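Local coordinates for protein 3-dehydroquinate dehydratase (PDB 2EGZ) that acts as a type I 3-dehydroquinate dehydratase, the chorismate-pathway enzyme that converts 3-dehydroquinate to 3-dehydroshikimate, at residues S38-Y41 against V42-L46; I60-P63 against E64-G67; L29-D32 against Q33-D36; L97-L100 against Y101-K105. All coordinates share one frame; numbering follows the deposited sequence.

How the contacts relate
All four contacts of this parallel beta/alpha barrel are local, two along helices and two in the loops that follow strands; they come in series, and none nests in or crosses another. From the N terminus, contact 3 comes first, closing the turn that leaves strand 26-30. Contact 1 follows at once in the first turns of helix 39-51, and the two touch: the Tyr41 ring meets Phe34, and Lys45 and Leu46 lie on Leu29. Contact 2 shapes the loop after strand 55-59 and touches contact 3 through Arg61, which lies close to Arg30 and Asp32 at the substrate site. Contact 4, in helix 94-107, stands apart on the outer layer, its centre about 19 to 22 Å from the other three.

Contact 1: residues S38-Y41 against V42-L46; sequences SLNY and VKEKL
Lys45 NZ sits over one face of the Tyr41 ring, 3.6 Å from its centroid, a cation-pi pair one turn apart at the start of helix 39-51. The lysine chain bends at chi2 (-72°) and again at chi4 (-68°), which brings Lys45 NZ to 3.3 Å from both CE1 and CZ of Tyr41. The phenol oxygen is hydrogen-bonded to Asp9. Replacing Tyr41 with an alanine would probably leave the Lys45 ammonium without its aromatic face and Asp9 without the phenol, and set the lysine tip free to turn. Val42, the buried member, faces inward against Val31 and Leu80; its N donates almost straight to Ser38 O (3.2 Å), and its CG2 lies 3.4 Å from the same oxygen. On the exposed side, Glu44 N bonds to Asn40 O at 2.9 Å, while the Asn40 amide and Glu44 carboxylate planes are turned 54° apart. Ser38, the N-cap, accepts a weak bond from Tyr41 N through OG, which also bonds to Asp36. The lysine charge is thus met by a pi face, and the carboxylate of Asp9 at the phenol is likely to polarise the ring and strengthen that attraction.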
loop_
_atom_site.group_PDB
_atom_site.type_symbol
_atom_site.label_atom_id
_atom_site.label_comp_id
_atom_site.label_asym_id
_atom_site.label_seq_id
_atom_site.Cartn_x
_atom_site.Cartn_y
_atom_site.Cartn_z
ATOM N N SER B 38 -12.000 21.838 5.875
ATOM C CA SER B 38 -13.418 22.034 5.607
ATOM C C SER B 38 -13.605 22.264 4.111
ATOM O O SER B 38 -12.729 22.824 3.452
ATOM C CB SER B 38 -13.950 23.233 6.397
ATOM O OG SER B 38 -13.194 24.403 6.131
ATOM N N LEU B 39 -14.744 21.835 3.578
ATOM C CA LEU B 39 -15.021 21.986 2.157
ATOM C C LEU B 39 -14.900 23.422 1.656
ATOM O O LEU B 39 -14.487 23.654 0.518
ATOM C CB LEU B 39 -16.419 21.460 1.823
ATOM C CG LEU B 39 -16.726 19.980 2.081
ATOM C CD1 LEU B 39 -18.143 19.672 1.598
ATOM C CD2 LEU B 39 -15.713 19.096 1.363
ATOM N N ASN B 40 -15.252 24.390 2.496
ATOM C CA ASN B 40 -15.181 25.778 2.070
ATOM C C ASN B 40 -13.765 26.323 2.070
ATOM O O ASN B 40 -13.365 27.019 1.135
ATOM C CB ASN B 40 -16.057 26.667 2.952
ATOM C CG ASN B 40 -16.135 28.086 2.431
ATOM O OD1 ASN B 40 -16.613 28.319 1.323
ATOM N ND2 ASN B 40 -15.657 29.039 3.221
ATOM N N TYR B 41 -13.012 26.012 3.120
ATOM C CA TYR B 41 -11.639 26.478 3.229
ATOM C C TYR B 41 -10.836 26.030 2.014
ATOM O O TYR B 41 -10.113 26.821 1.413
ATOM C CB TYR B 41 -10.987 25.922 4.495
ATOM C CG TYR B 41 -9.624 26.506 4.797
ATOM C CD1 TYR B 41 -9.491 27.820 5.254
ATOM C CD2 TYR B 41 -8.466 25.742 4.643
ATOM C CE1 TYR B 41 -8.238 28.354 5.557
ATOM C CE2 TYR B 41 -7.210 26.268 4.940
ATOM C CZ TYR B 41 -7.103 27.572 5.399
ATOM O OH TYR B 41 -5.864 28.084 5.708
ATOM N N VAL B 42 -10.968 24.758 1.650
ATOM C CA VAL B 42 -10.229 24.227 0.511
ATOM C C VAL B 42 -10.766 24.776 -0.806
ATOM O O VAL B 42 -9.996 25.081 -1.714
ATOM C CB VAL B 42 -10.267 22.685 0.484
ATOM C CG1 VAL B 42 -9.346 22.168 -0.612
ATOM C CG2 VAL B 42 -9.820 22.134 1.838
ATOM N N LYS B 43 -12.084 24.913 -0.905
ATOM C CA LYS B 43 -12.687 25.450 -2.116
ATOM C C LYS B 43 -12.146 26.851 -2.399
ATOM O O LYS B 43 -11.714 27.142 -3.516
ATOM C CB LYS B 43 -14.212 25.494 -1.979
ATOM C CG LYS B 43 -14.925 26.100 -3.179
ATOM C CD LYS B 43 -16.435 25.962 -3.061
ATOM C CE LYS B 43 -17.153 26.750 -4.146
ATOM N NZ LYS B 43 -16.968 28.225 -3.972
ATOM N N GLU B 44 -12.154 27.714 -1.384
ATOM C CA GLU B 44 -11.662 29.083 -1.542
ATOM C C GLU B 44 -10.191 29.115 -1.946
ATOM O O GLU B 44 -9.756 30.014 -2.676
ATOM C CB GLU B 44 -11.856 29.880 -0.245
ATOM C CG GLU B 44 -13.285 29.882 0.275
ATOM C CD GLU B 44 -13.560 31.017 1.252
ATOM O OE1 GLU B 44 -12.712 31.275 2.134
ATOM O OE2 GLU B 44 -14.636 31.645 1.141
ATOM N N LYS B 45 -9.421 28.143 -1.466
ATOM C CA LYS B 45 -8.006 28.069 -1.803
ATOM C C LYS B 45 -7.857 27.738 -3.288
ATOM O O LYS B 45 -7.046 28.347 -3.982
ATOM C CB LYS B 45 -7.308 27.009 -0.950
ATOM C CG LYS B 45 -7.170 27.388 0.518
ATOM C CD LYS B 45 -6.130 28.477 0.702
ATOM C CE LYS B 45 -5.961 28.862 2.166
ATOM N NZ LYS B 45 -7.164 29.541 2.717
ATOM N N LEU B 46 -8.645 26.780 -3.768
ATOM C CA LEU B 46 -8.610 26.400 -5.184
ATOM C C LEU B 46 -9.011 27.597 -6.040
ATOM O O LEU B 46 -8.407 27.869 -7.082
ATOM C CB LEU B 46 -9.580 25.253 -5.469
ATOM C CG LEU B 46 -9.274 23.859 -4.919
ATOM C CD1 LEU B 46 -10.450 22.938 -5.200
ATOM C CD2 LEU B 46 -8.006 23.315 -5.566
#

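Contact 2: residues I60-P63 against E64-G67; sequences IRSP and EEGG
In the active-site loop after strand 55-59, the substrate-binding residue Arg61 reaches across to the backbone of Glu65. Arg61 NH1 donates to Glu65 O at 2.9 Å, the oxygen lying at the edge of the guanidinium, in its plane, and the donor nearly along the C=O axis. Arg61 CG, anti to the backbone nitrogen (chi1 -164°), lies 3.2 Å from Glu65 O, and bends at chi2 (72°) and chi3 (64°) bring the guanidinium back to that oxygen. This bond helps fix the rotation of the guanidinium, whose NH2 bonds to a bound tartaric acid near Arg30. Ser62 O takes two donors from opposite faces of its plane, Glu65 N at 3.1 Å and Gly67 N at 2.9 Å, closing a tight turn through Pro63 and Glu64. Gly67 CA lies 3.3 Å from Arg61 O in a C-H...O contact, and a side chain there would collide with that oxygen. Ser62 OG is buried against Glu64 CG (3.4 Å) and finds no polar partner. The Glu65 carboxylate turns away to Ser92 OG and the backbone N of the catalytic His116. The loop leaves the C-terminal end of strand 55-59, where TIM barrels carry active sites, and brings Arg61 to the 3-dehydroquinate site.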
loop_
_atom_site.group_PDB
_atom_site.type_symbol
_atom_site.label_atom_id
_atom_site.label_comp_id
_atom_site.label_asym_id
_atom_site.label_seq_id
_atom_site.Cartn_x
_atom_site.Cartn_y
_atom_site.Cartn_z
ATOM N N ILE B 60 -4.714 14.997 -1.637
ATOM C CA ILE B 60 -5.037 14.754 -0.235
ATOM C C ILE B 60 -4.333 13.435 0.039
ATOM O O ILE B 60 -4.970 12.403 0.233
ATOM C CB ILE B 60 -6.550 14.585 -0.032
ATOM C CG1 ILE B 60 -7.299 15.715 -0.742
ATOM C CG2 ILE B 60 -6.873 14.616 1.462
ATOM C CD1 ILE B 60 -8.806 15.555 -0.735
ATOM N N ARG B 61 -3.006 13.489 0.034
ATOM C CA ARG B 61 -2.168 12.308 0.212
ATOM C C ARG B 61 -2.520 11.385 1.368
ATOM O O ARG B 61 -2.653 11.819 2.512
ATOM C CB ARG B 61 -0.700 12.723 0.338
ATOM C CG ARG B 61 0.271 11.571 0.137
ATOM C CD ARG B 61 0.328 11.152 -1.325
ATOM N NE ARG B 61 0.845 12.229 -2.164
ATOM C CZ ARG B 61 2.104 12.662 -2.138
ATOM N NH1 ARG B 61 2.995 12.111 -1.320
ATOM N NH2 ARG B 61 2.473 13.663 -2.925
ATOM N N SER B 62 -2.655 10.100 1.057
ATOM C CA SER B 62 -2.966 9.099 2.068
ATOM C C SER B 62 -1.731 8.934 2.952
ATOM O O SER B 62 -0.600 9.123 2.499
ATOM C CB SER B 62 -3.322 7.764 1.407
ATOM O OG SER B 62 -2.258 7.281 0.604
ATOM N N PRO B 63 -1.934 8.583 4.229
ATOM C CA PRO B 63 -0.807 8.407 5.148
ATOM C C PRO B 63 0.232 7.370 4.711
ATOM O O PRO B 63 1.420 7.533 4.979
ATOM C CB PRO B 63 -1.492 8.042 6.466
ATOM C CG PRO B 63 -2.761 7.374 6.020
ATOM C CD PRO B 63 -3.210 8.264 4.890
ATOM N N GLU B 64 -0.210 6.316 4.031
ATOM C CA GLU B 64 0.709 5.273 3.579
ATOM C C GLU B 64 1.683 5.754 2.509
ATOM O O GLU B 64 2.749 5.168 2.329
ATOM C CB GLU B 64 -0.062 4.057 3.051
ATOM C CG GLU B 64 -1.214 4.405 2.131
ATOM C CD GLU B 64 -2.500 4.684 2.892
ATOM O OE1 GLU B 64 -2.428 5.243 4.004
ATOM O OE2 GLU B 64 -3.586 4.352 2.370
ATOM N N GLU B 65 1.324 6.814 1.793
ATOM C CA GLU B 65 2.212 7.324 0.761
ATOM C C GLU B 65 2.724 8.738 1.020
ATOM O O GLU B 65 2.796 9.569 0.115
ATOM C CB GLU B 65 1.543 7.210 -0.616
ATOM C CG GLU B 65 1.439 5.753 -1.068
ATOM C CD GLU B 65 1.082 5.580 -2.534
ATOM O OE1 GLU B 65 1.666 6.284 -3.385
ATOM O OE2 GLU B 65 0.228 4.721 -2.835
ATOM N N GLY B 66 3.086 8.998 2.274
ATOM C CA GLY B 66 3.636 10.293 2.640
ATOM C C GLY B 66 2.682 11.385 3.075
ATOM O O GLY B 66 3.098 12.525 3.268
ATOM N N GLY B 67 1.407 11.056 3.238
ATOM C CA GLY B 67 0.451 12.066 3.648
ATOM C C GLY B 67 -0.040 11.869 5.066
ATOM O O GLY B 67 0.704 11.433 5.942
#

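Contact 3: residues L29-D32 against Q33-D36; sequences LRVD and QFSD
The Phe34 ring packs against the backbone of Arg30 and Val31, with Val31 CA over one face, 4.1 Å from the centroid in a CH-pi contact. With chi1 at -87° the ring lies back along the end of the strand, where CD1 comes to 3.2 Å from Arg30 O and CZ meets Leu29 CB at 4.2 Å. Two backbone bonds hold this buried half: Gln33 N to Arg30 O at 2.8 Å and Phe34 N to Val31 O at 3.1 Å. The loose, solvent side is Gln33 alone, whose chain, bent at chi2, passes CG beside Asp32 OD2 at 3.5 Å, the amide and carboxylate planes only 16° apart. Beneath it the buried Asp32 carboxylate is firmly held. Arg30 grips it side-on, NE to the syn lone pair of OD1 (2.9 Å) and NH2 to OD2 (2.8 Å), while OD1 also takes a weak bond from Arg61 N. An alanine in place of Asp32 would remove both acceptors and is likely to leave the Arg30 guanidinium without its counter-charge and able to turn. Arg30, which probably binds 3-dehydroquinate, lies close to a bound tartaric acid and is the centre of an inverse gamma turn. A strand end breaking into a short 3-10 turn, with an arginine braced by a second-shell aspartate, is consistent with a place in the 3-dehydroquinate site at the C-terminal end of the barrel strands.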
loop_
_atom_site.group_PDB
_atom_site.type_symbol
_atom_site.label_atom_id
_atom_site.label_comp_id
_atom_site.label_asym_id
_atom_site.label_seq_id
_atom_site.Cartn_x
_atom_site.Cartn_y
_atom_site.Cartn_z
ATOM N N LEU B 29 -2.288 21.780 -4.209
ATOM C CA LEU B 29 -2.745 21.963 -2.842
ATOM C C LEU B 29 -2.591 20.636 -2.118
ATOM O O LEU B 29 -3.291 19.671 -2.416
ATOM C CB LEU B 29 -4.213 22.409 -2.799
ATOM C CG LEU B 29 -4.541 23.872 -3.121
ATOM C CD1 LEU B 29 -4.139 24.186 -4.547
ATOM C CD2 LEU B 29 -6.031 24.117 -2.929
ATOM N N ARG B 30 -1.639 20.582 -1.192
ATOM C CA ARG B 30 -1.414 19.374 -0.411
ATOM C C ARG B 30 -2.322 19.501 0.803
ATOM O O ARG B 30 -1.886 19.905 1.882
ATOM C CB ARG B 30 0.053 19.277 0.017
ATOM C CG ARG B 30 1.002 18.860 -1.104
ATOM C CD ARG B 30 0.696 17.442 -1.576
ATOM N NE ARG B 30 0.836 16.475 -0.487
ATOM C CZ ARG B 30 1.978 15.886 -0.145
ATOM N NH1 ARG B 30 3.094 16.154 -0.813
ATOM N NH2 ARG B 30 2.009 15.046 0.882
ATOM N N VAL B 31 -3.593 19.162 0.608
ATOM C CA VAL B 31 -4.589 19.263 1.664
ATOM C C VAL B 31 -4.242 18.436 2.896
ATOM O O VAL B 31 -4.724 18.721 3.991
ATOM C CB VAL B 31 -5.978 18.858 1.146
ATOM C CG1 VAL B 31 -7.029 19.091 2.224
ATOM C CG2 VAL B 31 -6.313 19.663 -0.104
ATOM N N ASP B 32 -3.405 17.419 2.728
ATOM C CA ASP B 32 -3.007 16.589 3.859
ATOM C C ASP B 32 -2.113 17.382 4.813
ATOM O O ASP B 32 -1.891 16.976 5.955
ATOM C CB ASP B 32 -2.264 15.341 3.373
ATOM C CG ASP B 32 -1.152 15.668 2.399
ATOM O OD1 ASP B 32 -1.465 16.128 1.279
ATOM O OD2 ASP B 32 0.031 15.474 2.752
ATOM N N GLN B 33 -1.605 18.516 4.336
ATOM C CA GLN B 33 -0.732 19.372 5.131
ATOM C C GLN B 33 -1.467 20.628 5.599
ATOM O O GLN B 33 -0.859 21.542 6.158
ATOM C CB GLN B 33 0.494 19.761 4.304
ATOM C CG GLN B 33 1.322 18.567 3.841
ATOM C CD GLN B 33 2.397 18.170 4.835
ATOM O OE1 GLN B 33 2.138 18.039 6.034
ATOM N NE2 GLN B 33 3.616 17.971 4.337
ATOM N N PHE B 34 -2.774 20.661 5.361
ATOM C CA PHE B 34 -3.617 21.789 5.751
ATOM C C PHE B 34 -4.061 21.661 7.204
ATOM O O PHE B 34 -4.351 20.562 7.678
ATOM C CB PHE B 34 -4.865 21.849 4.862
ATOM C CG PHE B 34 -4.677 22.615 3.575
ATOM C CD1 PHE B 34 -3.486 22.538 2.861
ATOM C CD2 PHE B 34 -5.719 23.385 3.058
ATOM C CE1 PHE B 34 -3.333 23.216 1.649
ATOM C CE2 PHE B 34 -5.580 24.065 1.849
ATOM C CZ PHE B 34 -4.385 23.979 1.143
ATOM N N SER B 35 -4.121 22.791 7.902
ATOM C CA SER B 35 -4.550 22.807 9.295
ATOM C C SER B 35 -6.072 22.936 9.350
ATOM O O SER B 35 -6.667 22.983 10.426
ATOM C CB SER B 35 -3.900 23.972 10.030
ATOM N N ASP B 36 -6.686 22.996 8.172
ATOM C CA ASP B 36 -8.135 23.122 8.037
ATOM C C ASP B 36 -8.529 22.400 6.751
ATOM O O ASP B 36 -8.004 22.718 5.684
ATOM C CB ASP B 36 -8.515 24.601 7.921
ATOM C CG ASP B 36 -10.015 24.827 7.931
ATOM O OD1 ASP B 36 -10.754 24.007 7.350
ATOM O OD2 ASP B 36 -10.457 25.843 8.513
#

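Contact 4: residues L97-L100 against Y101-K105; sequences LVKL and YNITK
Ile103 and Lys99 run side by side, pointing the same way, on the flank of helix 94-107 that faces helix 73-80 and the loop after it. Ile103 CG1 lies anti to the carbonyl carbon (chi1 -65°), 3.2 Å from Lys99 O, and an extended chi2 carries CD1 to 4.0 Å from Lys99 CG. The lysine is extended until a bend at chi4 (56°), and its NZ forms a salt bridge with Glu78. On the exposed flank Val98 CG1 and Asn102 ND2 lie alongside each other, at 3.6 Å; beneath them Asn102 N bonds to Val98 O at 3.1 Å. Thr104 folds its hydroxyl back over the helix: OG1 stands between its backbone N and carbonyl carbon (chi1 56°), within 2.8 Å of Leu100 O and 3.0 Å of Tyr101 O. Its single proton can serve one of them at a time; Leu100 O also accepts from Thr104 N. The Tyr101 ring carries Lys105 CB over one face, offset toward the rim. In the beta-alpha-beta unit of strands 86-90 and 110-117, Leu97 and Leu100 touch Ile89; Leu100, Tyr101 and Thr104 rest on Leu111; and Lys99 and Leu100 meet Glu74 and Phe77 of helix 73-80.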
loop_
_atom_site.group_PDB
_atom_site.type_symbol
_atom_site.label_atom_id
_atom_site.label_comp_id
_atom_site.label_asym_id
_atom_site.label_seq_id
_atom_site.Cartn_x
_atom_site.Cartn_y
_atom_site.Cartn_z
ATOM N N LEU B 97 -10.707 5.192 -7.181
ATOM C CA LEU B 97 -10.312 5.338 -8.582
ATOM C C LEU B 97 -11.443 5.497 -9.601
ATOM O O LEU B 97 -11.519 6.518 -10.293
ATOM C CB LEU B 97 -9.410 4.166 -8.995
ATOM C CG LEU B 97 -8.090 3.985 -8.232
ATOM C CD1 LEU B 97 -7.349 2.780 -8.786
ATOM C CD2 LEU B 97 -7.229 5.237 -8.356
ATOM N N VAL B 98 -12.311 4.494 -9.711
ATOM C CA VAL B 98 -13.411 4.561 -10.674
ATOM C C VAL B 98 -14.277 5.788 -10.415
ATOM O O VAL B 98 -14.679 6.489 -11.342
ATOM C CB VAL B 98 -14.300 3.295 -10.601
ATOM C CG1 VAL B 98 -15.455 3.409 -11.585
ATOM C CG2 VAL B 98 -13.466 2.059 -10.899
ATOM N N LYS B 99 -14.548 6.033 -9.141
ATOM C CA LYS B 99 -15.356 7.160 -8.698
ATOM C C LYS B 99 -14.761 8.508 -9.124
ATOM O O LYS B 99 -15.447 9.336 -9.725
ATOM C CB LYS B 99 -15.497 7.093 -7.175
ATOM C CG LYS B 99 -16.213 8.260 -6.530
ATOM C CD LYS B 99 -16.354 8.021 -5.031
ATOM C CE LYS B 99 -16.848 9.259 -4.306
ATOM N NZ LYS B 99 -18.134 9.751 -4.860
ATOM N N LEU B 100 -13.483 8.721 -8.819
ATOM C CA LEU B 100 -12.815 9.970 -9.174
ATOM C C LEU B 100 -12.639 10.129 -10.681
ATOM O O LEU B 100 -12.578 11.251 -11.190
ATOM C CB LEU B 100 -11.458 10.065 -8.467
ATOM C CG LEU B 100 -11.438 10.745 -7.090
ATOM C CD1 LEU B 100 -12.583 10.240 -6.230
ATOM C CD2 LEU B 100 -10.107 10.477 -6.409
ATOM N N TYR B 101 -12.550 9.015 -11.398
ATOM C CA TYR B 101 -12.411 9.084 -12.845
ATOM C C TYR B 101 -13.714 9.605 -13.448
ATOM O O TYR B 101 -13.706 10.482 -14.313
ATOM C CB TYR B 101 -12.104 7.707 -13.437
ATOM C CG TYR B 101 -12.234 7.685 -14.943
ATOM C CD1 TYR B 101 -11.266 8.277 -15.755
ATOM C CD2 TYR B 101 -13.358 7.129 -15.557
ATOM C CE1 TYR B 101 -11.414 8.319 -17.140
ATOM C CE2 TYR B 101 -13.517 7.166 -16.940
ATOM C CZ TYR B 101 -12.543 7.763 -17.724
ATOM O OH TYR B 101 -12.698 7.813 -19.089
ATOM N N ASN B 102 -14.834 9.057 -12.988
ATOM C CA ASN B 102 -16.139 9.475 -13.492
ATOM C C ASN B 102 -16.393 10.947 -13.199
ATOM O O ASN B 102 -16.873 11.682 -14.059
ATOM C CB ASN B 102 -17.258 8.625 -12.873
ATOM C CG ASN B 102 -17.242 7.187 -13.366
ATOM O OD1 ASN B 102 -16.991 6.927 -14.543
ATOM N ND2 ASN B 102 -17.531 6.247 -12.469
ATOM N N ILE B 103 -16.059 11.372 -11.984
ATOM C CA ILE B 103 -16.252 12.757 -11.568
ATOM C C ILE B 103 -15.423 13.718 -12.417
ATOM O O ILE B 103 -15.950 14.685 -12.962
ATOM C CB ILE B 103 -15.862 12.951 -10.086
ATOM C CG1 ILE B 103 -16.809 12.144 -9.190
ATOM C CG2 ILE B 103 -15.913 14.430 -9.719
ATOM C CD1 ILE B 103 -16.397 12.095 -7.737
ATOM N N THR B 104 -14.127 13.447 -12.531
ATOM C CA THR B 104 -13.248 14.311 -13.316
ATOM C C THR B 104 -13.613 14.304 -14.794
ATOM O O THR B 104 -13.665 15.356 -15.430
ATOM C CB THR B 104 -11.767 13.901 -13.168
ATOM O OG1 THR B 104 -11.607 12.524 -13.531
ATOM C CG2 THR B 104 -11.301 14.105 -11.734
ATOM N N LYS B 105 -13.863 13.114 -15.333
ATOM C CA LYS B 105 -14.227 12.963 -16.738
ATOM C C LYS B 105 -15.448 13.812 -17.087
ATOM O O LYS B 105 -15.432 14.579 -18.049
ATOM C CB LYS B 105 -14.529 11.491 -17.043
ATOM C CG LYS B 105 -14.986 11.219 -18.471
ATOM C CD LYS B 105 -13.818 11.148 -19.441
ATOM C CE LYS B 105 -14.305 11.030 -20.882
ATOM N NZ LYS B 105 -15.296 9.928 -21.056
#